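Local coordinates for protein NADPH-flavin oxidoreductase (Vibrio harveyi, PDB 1BKJ) that catalyses the NADPH-dependent reduction of FMN to FMNH2, which it supplies to luciferase for bioluminescence, working as a homodimer, at residues V93-T101 against L232-R240; I129-A137 against S224-L232. All blocks are in the same frame, centred on the assembly; numbering follows the deposited sequence.

Contact 1 (V93-T101 against L232-R240); sequences VQADFTELT and LNSKGLAKR
R240 and D96 both carry CG between the backbone N and the carbonyl carbon, at chi1 53° and 65°, which brings their charged ends together; the arginine runs extended to NE and lays its guanidinium beside the carboxylate. The grip is side-on, one nitrogen to each oxygen: NH2 of R240 reaches the syn lone pair of D96 OD1 at 2.9 Å, while NE of R240 comes to D96 OD2 at 2.8 Å from above the carboxylate plane. NH2 of R240 also donates to Q94 OE1 at 3.1 Å. The guanidinium lies nearly flat on the ring of F97, planes 24° apart, in an off-centre cation-pi stack that sets F97 CZ over its middle. Held at its edge by D96 and Q94 and on one face by F97, it probably has little freedom to turn.

The chain terminus is fixed here against the start of helix 98-121. One oxygen of the C-terminal carboxylate, R240 O, accepts from T98 N at 2.8 Å and from T98 OG1 at 2.7 Å, and K239 N donates to D96 O. G236, at positive phi, closes helix 228-234 in a Schellman motif, its N bonded to N233 O and L237 N to L232 O; the chain beyond runs alongside D96. Deeper in, a water joins A95 O, F97 O, T101 OG1 and A238 N, satisfying polar atoms beside buried L237. Q94 NE2 bonds to A221 O of the second subunit.

Contact 2 (I129-A137 against S224-L232); sequences IGGLRNSAA and SRPHILPYL. With FMN (flavin mononucleotide), chain D.
Y231 offers a ring face to A136, whose CB sits 3.7 Å from the centroid of the Y231 ring and only 11° off its normal, a CH-pi contact at the start of helix 136-142. The phenol OH of Y231 is anchored by D140 and by the backbone N of V151, which probably helps to hold the ring over the methyl.

H227 works edge-on instead. Its CG lies between the backbone N and the carbonyl carbon, chi1 60°, which directs the imidazole at the 3-10 segment 131-134; there NE2 of H227 donates to R133 O at 2.9 Å. The bond is nearly straight, 169° at the hydrogen, and lies in both the ring plane and the carbonyl plane, on a lone pair. CD1 of I228 packs beside it, 3.5 Å from R133 O.

The extended R225 crosses R133 at about a right angle, and the backbone N of N134 lies over one face of its guanidinium. NH1 of R225 comes to 3.6 Å from NH2 of R133, the two arginines gathering round the carboxylate of E99 of the second subunit, which makes salt bridges to both.

At the other end of residues 129-137, G130 N donates to FMN N5 at 3.0 Å and G131 N to FMN O4 at 3.3 Å. Backbone amides directed at the flavin N5 and O4 mark the FMN site of this nitroreductase-family fold.

From the N terminus, residues 93-101 come first, leading into helix 98-121; strand 125-129 follows, and residues 129-137 carry the chain past the flavin into helix 136-142. After strand 149-158 and the later helices, residues 224-232 return to 129-137, so that contact 2 closes a loop with 86 residues between its segments. The chain then runs on through helix 228-234 to its end, where contact 1 closes a wider loop with 130 residues between. Contact 2 is therefore nested within contact 1. They share L232, and A238 O touches CD1 of L229. Helix 228-234 and the C-terminal tail thus tie the flavin-side loop to the stretch leading into helix 98-121, and both contacts touch the second subunit.

Contact 1 (V93-T101 against L232-R240)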
loop_
_atom_site.group_PDB
_atom_site.type_symbol
_atom_site.label_atom_id
_atom_site.label_comp_id
_atom_site.label_asym_id
_atom_site.label_seq_id
_atom_site.Cartn_x
_atom_site.Cartn_y
_atom_site.Cartn_z
ATOM N N VAL A 93 -15.049 19.074 -5.787
ATOM C CA VAL A 93 -14.236 18.116 -5.032
ATOM C C VAL A 93 -13.083 18.849 -4.312
ATOM O O VAL A 93 -12.418 19.708 -4.905
ATOM C CB VAL A 93 -13.676 16.995 -6.003
ATOM C CG1 VAL A 93 -12.522 16.196 -5.390
ATOM C CG2 VAL A 93 -14.780 16.030 -6.373
ATOM N N GLN A 94 -12.955 18.571 -3.009
ATOM C CA GLN A 94 -11.900 19.130 -2.148
ATOM C C GLN A 94 -10.893 17.999 -1.963
ATOM O O GLN A 94 -11.090 17.100 -1.137
ATOM C CB GLN A 94 -12.457 19.592 -0.789
ATOM C CG GLN A 94 -13.551 20.662 -0.886
ATOM C CD GLN A 94 -13.854 21.336 0.445
ATOM O OE1 GLN A 94 -13.130 22.233 0.868
ATOM N NE2 GLN A 94 -14.946 20.935 1.087
ATOM N N ALA A 95 -9.836 18.046 -2.773
ATOM C CA ALA A 95 -8.786 17.030 -2.786
ATOM C C ALA A 95 -7.536 17.285 -1.917
ATOM O O ALA A 95 -6.646 16.421 -1.850
ATOM C CB ALA A 95 -8.375 16.769 -4.237
ATOM N N ASP A 96 -7.519 18.414 -1.199
ATOM C CA ASP A 96 -6.368 18.829 -0.390
ATOM C C ASP A 96 -6.204 18.331 1.045
ATOM O O ASP A 96 -5.227 18.686 1.715
ATOM C CB ASP A 96 -6.193 20.362 -0.461
ATOM C CG ASP A 96 -7.354 21.137 0.163
ATOM O OD1 ASP A 96 -8.532 20.741 0.004
ATOM O OD2 ASP A 96 -7.074 22.164 0.811
ATOM N N PHE A 97 -7.143 17.523 1.527
ATOM C CA PHE A 97 -7.033 16.978 2.877
ATOM C C PHE A 97 -6.014 15.829 2.896
ATOM O O PHE A 97 -6.047 14.956 2.018
ATOM C CB PHE A 97 -8.393 16.483 3.363
ATOM C CG PHE A 97 -9.363 17.581 3.647
ATOM C CD1 PHE A 97 -9.356 18.235 4.895
ATOM C CD2 PHE A 97 -10.297 17.970 2.670
ATOM C CE1 PHE A 97 -10.274 19.272 5.177
ATOM C CE2 PHE A 97 -11.225 19.004 2.929
ATOM C CZ PHE A 97 -11.213 19.661 4.193
ATOM N N THR A 98 -5.117 15.834 3.889
ATOM C CA THR A 98 -4.069 14.804 4.059
ATOM C C THR A 98 -4.635 13.374 4.053
ATOM O O THR A 98 -3.974 12.458 3.564
ATOM C CB THR A 98 -3.212 15.103 5.321
ATOM O OG1 THR A 98 -2.580 16.381 5.153
ATOM C CG2 THR A 98 -2.123 14.051 5.554
ATOM N N GLU A 99 -5.883 13.217 4.516
ATOM C CA GLU A 99 -6.593 11.928 4.527
ATOM C C GLU A 99 -6.611 11.302 3.129
ATOM O O GLU A 99 -6.385 10.104 2.966
ATOM C CB GLU A 99 -8.035 12.146 5.017
ATOM C CG GLU A 99 -9.070 11.041 4.713
ATOM C CD GLU A 99 -8.847 9.733 5.454
ATOM O OE1 GLU A 99 -7.961 9.648 6.330
ATOM O OE2 GLU A 99 -9.592 8.775 5.165
ATOM N N LEU A 100 -6.840 12.151 2.132
ATOM C CA LEU A 100 -6.908 11.739 0.739
ATOM C C LEU A 100 -5.563 11.287 0.153
ATOM O O LEU A 100 -5.515 10.367 -0.668
ATOM C CB LEU A 100 -7.598 12.832 -0.084
ATOM C CG LEU A 100 -9.040 13.097 0.378
ATOM C CD1 LEU A 100 -9.658 14.155 -0.476
ATOM C CD2 LEU A 100 -9.899 11.834 0.367
ATOM N N THR A 101 -4.478 11.884 0.648
ATOM C CA THR A 101 -3.120 11.518 0.245
ATOM C C THR A 101 -2.771 10.178 0.929
ATOM O O THR A 101 -2.123 9.328 0.312
ATOM C CB THR A 101 -2.101 12.665 0.565
ATOM O OG1 THR A 101 -2.348 13.761 -0.328
ATOM C CG2 THR A 101 -0.643 12.215 0.402
ATOM N N LEU A 232 3.934 17.931 -2.973
ATOM C CA LEU A 232 2.537 17.522 -2.837
ATOM C C LEU A 232 1.626 18.750 -2.831
ATOM O O LEU A 232 0.655 18.785 -3.581
ATOM C CB LEU A 232 2.331 16.676 -1.572
ATOM C CG LEU A 232 2.895 15.239 -1.546
ATOM C CD1 LEU A 232 2.689 14.619 -0.174
ATOM C CD2 LEU A 232 2.253 14.360 -2.628
ATOM N N ASN A 233 2.019 19.789 -2.082
ATOM C CA ASN A 233 1.270 21.051 -1.990
ATOM C C ASN A 233 1.158 21.777 -3.333
ATOM O O ASN A 233 0.125 22.384 -3.601
ATOM C CB ASN A 233 1.894 22.003 -0.959
ATOM C CG ASN A 233 1.785 21.503 0.479
ATOM O OD1 ASN A 233 2.427 22.058 1.367
ATOM N ND2 ASN A 233 0.994 20.462 0.714
ATOM N N SER A 234 2.203 21.690 -4.172
ATOM C CA SER A 234 2.232 22.313 -5.512
ATOM C C SER A 234 1.234 21.645 -6.473
ATOM O O SER A 234 0.817 22.251 -7.463
ATOM C CB SER A 234 3.649 22.289 -6.127
ATOM O OG SER A 234 4.005 21.015 -6.661
ATOM N N LYS A 235 0.866 20.397 -6.171
ATOM C CA LYS A 235 -0.112 19.654 -6.964
ATOM C C LYS A 235 -1.504 19.742 -6.323
ATOM O O LYS A 235 -2.470 19.165 -6.818
ATOM C CB LYS A 235 0.315 18.187 -7.153
ATOM C CG LYS A 235 1.700 17.951 -7.828
ATOM C CD LYS A 235 1.968 18.739 -9.139
ATOM C CE LYS A 235 0.988 18.472 -10.299
ATOM N NZ LYS A 235 0.806 17.035 -10.593
ATOM N N GLY A 236 -1.579 20.488 -5.220
ATOM C CA GLY A 236 -2.826 20.699 -4.509
ATOM C C GLY A 236 -3.196 19.624 -3.518
ATOM O O GLY A 236 -4.358 19.527 -3.124
ATOM N N LEU A 237 -2.219 18.818 -3.110
ATOM C CA LEU A 237 -2.457 17.729 -2.166
ATOM C C LEU A 237 -1.874 18.006 -0.783
ATOM O O LEU A 237 -0.952 18.811 -0.651
ATOM C CB LEU A 237 -1.867 16.430 -2.730
ATOM C CG LEU A 237 -2.426 15.940 -4.072
ATOM C CD1 LEU A 237 -1.591 14.816 -4.610
ATOM C CD2 LEU A 237 -3.878 15.503 -3.905
ATOM N N ALA A 238 -2.447 17.370 0.239
ATOM C CA ALA A 238 -2.001 17.463 1.640
ATOM C C ALA A 238 -1.675 18.863 2.181
ATOM O O ALA A 238 -0.595 19.104 2.744
ATOM C CB ALA A 238 -0.820 16.491 1.875
ATOM N N LYS A 239 -2.614 19.784 1.987
ATOM C CA LYS A 239 -2.451 21.168 2.428
ATOM C C LYS A 239 -3.000 21.412 3.828
ATOM O O LYS A 239 -2.697 22.433 4.446
ATOM C CB LYS A 239 -3.096 22.122 1.421
ATOM C CG LYS A 239 -2.396 22.121 0.060
ATOM C CD LYS A 239 -3.095 22.977 -0.982
ATOM C CE LYS A 239 -2.745 24.446 -0.855
ATOM N NZ LYS A 239 -3.494 25.259 -1.865
ATOM N N ARG A 240 -3.817 20.473 4.304
ATOM C CA ARG A 240 -4.442 20.531 5.630
ATOM C C ARG A 240 -4.861 19.130 6.061
ATOM O O ARG A 240 -4.641 18.179 5.289
ATOM C CB ARG A 240 -5.664 21.482 5.638
ATOM C CG ARG A 240 -6.690 21.192 4.576
ATOM C CD ARG A 240 -7.766 22.246 4.514
ATOM N NE ARG A 240 -8.447 22.155 3.224
ATOM C CZ ARG A 240 -9.700 22.539 2.984
ATOM N NH1 ARG A 240 -10.454 23.054 3.956
ATOM N NH2 ARG A 240 -10.216 22.376 1.767
ATOM O OXT ARG A 240 -5.391 18.986 7.174
HETATM O O HOH W 1 -4.605 15.459 -0.256
#

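Contact 2 (I129-A137 against S224-L232)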
loop_
_atom_site.group_PDB
_atom_site.type_symbol
_atom_site.label_atom_id
_atom_site.label_comp_id
_atom_site.label_asym_id
_atom_site.label_seq_id
_atom_site.Cartn_x
_atom_site.Cartn_y
_atom_site.Cartn_z
ATOM N N ILE A 129 10.311 1.059 -7.461
ATOM C CA ILE A 129 11.269 2.157 -7.634
ATOM C C ILE A 129 10.741 3.428 -6.945
ATOM O O ILE A 129 10.006 4.221 -7.553
ATOM C CB ILE A 129 11.596 2.441 -9.165
ATOM C CG1 ILE A 129 12.085 1.167 -9.896
ATOM C CG2 ILE A 129 12.634 3.581 -9.319
ATOM C CD1 ILE A 129 13.397 0.580 -9.411
ATOM N N GLY A 130 11.116 3.603 -5.677
ATOM C CA GLY A 130 10.706 4.775 -4.920
ATOM C C GLY A 130 11.660 5.937 -5.126
ATOM O O GLY A 130 11.363 7.067 -4.724
ATOM N N GLY A 131 12.787 5.653 -5.790
ATOM C CA GLY A 131 13.808 6.642 -6.096
ATOM C C GLY A 131 13.331 7.822 -6.927
ATOM O O GLY A 131 13.940 8.884 -6.873
ATOM N N LEU A 132 12.235 7.639 -7.667
ATOM C CA LEU A 132 11.626 8.688 -8.486
ATOM C C LEU A 132 11.216 9.916 -7.679
ATOM O O LEU A 132 11.201 11.030 -8.209
ATOM C CB LEU A 132 10.376 8.149 -9.202
ATOM C CG LEU A 132 10.556 7.151 -10.351
ATOM C CD1 LEU A 132 9.185 6.760 -10.908
ATOM C CD2 LEU A 132 11.429 7.764 -11.437
ATOM N N ARG A 133 10.913 9.705 -6.395
ATOM C CA ARG A 133 10.486 10.785 -5.479
ATOM C C ARG A 133 11.566 11.826 -5.161
ATOM O O ARG A 133 11.247 12.974 -4.832
ATOM C CB ARG A 133 9.883 10.228 -4.178
ATOM C CG ARG A 133 8.515 9.572 -4.370
ATOM C CD ARG A 133 7.722 9.451 -3.056
ATOM N NE ARG A 133 8.457 8.771 -1.996
ATOM C CZ ARG A 133 8.575 7.453 -1.857
ATOM N NH1 ARG A 133 8.004 6.608 -2.711
ATOM N NH2 ARG A 133 9.310 6.972 -0.868
ATOM N N ASN A 134 12.833 11.451 -5.345
ATOM C CA ASN A 134 13.939 12.378 -5.107
ATOM C C ASN A 134 14.013 13.477 -6.205
ATOM O O ASN A 134 14.569 14.555 -5.988
ATOM C CB ASN A 134 15.260 11.611 -4.933
ATOM C CG ASN A 134 16.287 12.402 -4.137
ATOM O OD1 ASN A 134 15.974 12.962 -3.075
ATOM N ND2 ASN A 134 17.504 12.503 -4.670
ATOM N N SER A 135 13.368 13.207 -7.342
ATOM C CA SER A 135 13.261 14.125 -8.484
ATOM C C SER A 135 11.770 14.209 -8.858
ATOM O O SER A 135 11.417 14.244 -10.040
ATOM C CB SER A 135 14.056 13.581 -9.673
ATOM O OG SER A 135 15.452 13.678 -9.451
ATOM N N ALA A 136 10.908 14.283 -7.838
ATOM C CA ALA A 136 9.444 14.314 -7.997
ATOM C C ALA A 136 8.850 15.317 -8.990
ATOM O O ALA A 136 8.134 14.907 -9.896
ATOM C CB ALA A 136 8.772 14.444 -6.644
ATOM N N ALA A 137 9.204 16.598 -8.862
ATOM C CA ALA A 137 8.709 17.663 -9.750
ATOM C C ALA A 137 9.102 17.448 -11.225
ATOM O O ALA A 137 8.289 17.670 -12.128
ATOM C CB ALA A 137 9.189 19.026 -9.264
ATOM N N SER A 224 15.253 13.444 5.202
ATOM C CA SER A 224 14.623 12.495 4.295
ATOM C C SER A 224 13.776 13.226 3.276
ATOM O O SER A 224 12.619 13.564 3.562
ATOM C CB SER A 224 13.745 11.499 5.060
ATOM O OG SER A 224 14.515 10.566 5.794
ATOM N N ARG A 225 14.369 13.508 2.110
ATOM C CA ARG A 225 13.699 14.184 0.984
ATOM C C ARG A 225 12.788 15.363 1.413
ATOM O O ARG A 225 11.567 15.296 1.277
ATOM C CB ARG A 225 12.927 13.137 0.157
ATOM C CG ARG A 225 13.832 12.058 -0.428
ATOM C CD ARG A 225 13.093 11.010 -1.242
ATOM N NE ARG A 225 14.022 9.980 -1.703
ATOM C CZ ARG A 225 13.704 8.728 -2.024
ATOM N NH1 ARG A 225 12.450 8.301 -1.949
ATOM N NH2 ARG A 225 14.661 7.885 -2.385
ATOM N N PRO A 226 13.382 16.455 1.952
ATOM C CA PRO A 226 12.620 17.630 2.411
ATOM C C PRO A 226 11.700 18.369 1.420
ATOM O O PRO A 226 10.808 19.111 1.849
ATOM C CB PRO A 226 13.713 18.537 2.980
ATOM C CG PRO A 226 14.886 18.204 2.144
ATOM C CD PRO A 226 14.829 16.704 2.080
ATOM N N HIS A 227 11.892 18.134 0.120
ATOM C CA HIS A 227 11.090 18.747 -0.949
ATOM C C HIS A 227 9.715 18.084 -1.188
ATOM O O HIS A 227 8.926 18.586 -1.995
ATOM C CB HIS A 227 11.874 18.707 -2.269
ATOM C CG HIS A 227 12.227 17.318 -2.711
ATOM N ND1 HIS A 227 13.347 16.662 -2.255
ATOM C CD2 HIS A 227 11.566 16.433 -3.497
ATOM C CE1 HIS A 227 13.359 15.430 -2.733
ATOM N NE2 HIS A 227 12.285 15.266 -3.488
ATOM N N ILE A 228 9.463 16.951 -0.535
ATOM C CA ILE A 228 8.230 16.180 -0.708
ATOM C C ILE A 228 6.913 16.875 -0.337
ATOM O O ILE A 228 5.969 16.807 -1.141
ATOM C CB ILE A 228 8.391 14.718 -0.117
ATOM C CG1 ILE A 228 9.295 13.890 -1.041
ATOM C CG2 ILE A 228 7.032 13.999 0.123
ATOM C CD1 ILE A 228 8.755 13.654 -2.453
ATOM N N LEU A 229 6.842 17.531 0.834
ATOM C CA LEU A 229 5.619 18.263 1.222
ATOM C C LEU A 229 5.385 19.455 0.264
ATOM O O LEU A 229 4.254 19.629 -0.178
ATOM C CB LEU A 229 5.578 18.662 2.714
ATOM C CG LEU A 229 4.278 19.276 3.267
ATOM C CD1 LEU A 229 3.109 18.296 3.186
ATOM C CD2 LEU A 229 4.495 19.705 4.697
ATOM N N PRO A 230 6.431 20.273 -0.079
ATOM C CA PRO A 230 6.171 21.373 -1.020
ATOM C C PRO A 230 5.723 20.833 -2.406
ATOM O O PRO A 230 4.881 21.443 -3.067
ATOM C CB PRO A 230 7.528 22.072 -1.112
ATOM C CG PRO A 230 8.040 21.944 0.235
ATOM C CD PRO A 230 7.729 20.515 0.595
ATOM N N TYR A 231 6.251 19.667 -2.802
ATOM C CA TYR A 231 5.858 19.024 -4.067
ATOM C C TYR A 231 4.366 18.623 -4.031
ATOM O O TYR A 231 3.653 18.869 -4.998
ATOM C CB TYR A 231 6.728 17.794 -4.396
ATOM C CG TYR A 231 6.124 16.889 -5.473
ATOM C CD1 TYR A 231 5.987 17.340 -6.811
ATOM C CD2 TYR A 231 5.611 15.604 -5.143
ATOM C CE1 TYR A 231 5.337 16.533 -7.793
ATOM C CE2 TYR A 231 4.969 14.792 -6.122
ATOM C CZ TYR A 231 4.836 15.271 -7.439
ATOM O OH TYR A 231 4.203 14.504 -8.389
ATOM N N LEU A 232 3.934 17.931 -2.973
ATOM C CA LEU A 232 2.537 17.522 -2.837
ATOM C C LEU A 232 1.626 18.750 -2.831
ATOM O O LEU A 232 0.655 18.785 -3.581
ATOM C CB LEU A 232 2.331 16.676 -1.572
ATOM C CG LEU A 232 2.895 15.239 -1.546
ATOM C CD1 LEU A 232 2.689 14.619 -0.174
ATOM C CD2 LEU A 232 2.253 14.360 -2.628
HETATM N N1 FMN D . 14.805 -1.150 -4.769
HETATM C C2 FMN D . 15.675 -0.557 -5.654
HETATM O O2 FMN D . 16.704 -1.044 -6.046
HETATM N N3 FMN D . 15.293 0.732 -6.000
HETATM C C4 FMN D . 14.275 1.523 -5.391
HETATM O O4 FMN D . 14.169 2.685 -5.742
HETATM C C4A FMN D . 13.493 0.832 -4.407
HETATM N N5 FMN D . 12.334 1.479 -3.995
HETATM C C5A FMN D . 11.358 0.787 -3.262
HETATM C C6 FMN D . 10.167 1.442 -3.007
HETATM C C7 FMN D . 9.137 0.783 -2.337
HETATM C C7M FMN D . 7.758 1.505 -2.273
HETATM C C8 FMN D . 9.335 -0.551 -1.878
HETATM C C8M FMN D . 8.344 -1.289 -1.039
HETATM C C9 FMN D . 10.512 -1.207 -2.128
HETATM C C9A FMN D . 11.562 -0.553 -2.843
HETATM N N10 FMN D . 12.793 -1.202 -3.227
HETATM C C10 FMN D . 13.716 -0.552 -4.086
HETATM C "C1'" FMN D . 12.983 -2.538 -3.035
HETATM C "C2'" FMN D . 13.834 -2.966 -1.862
HETATM O "O2'" FMN D . 14.949 -2.280 -1.481
HETATM C "C3'" FMN D . 13.472 -4.219 -1.180
HETATM O "O3'" FMN D . 12.107 -4.552 -1.160
HETATM C "C4'" FMN D . 14.256 -4.776 -0.023
HETATM O "O4'" FMN D . 15.551 -4.294 0.244
HETATM C "C5'" FMN D . 13.894 -6.052 0.571
HETATM O "O5'" FMN D . 14.424 -6.998 -0.406
HETATM P P FMN D . 13.516 -7.983 -1.334
HETATM O O1P FMN D . 12.940 -8.915 -0.383
HETATM O O2P FMN D . 14.501 -8.515 -2.308
HETATM O O3P FMN D . 12.402 -7.204 -1.924
#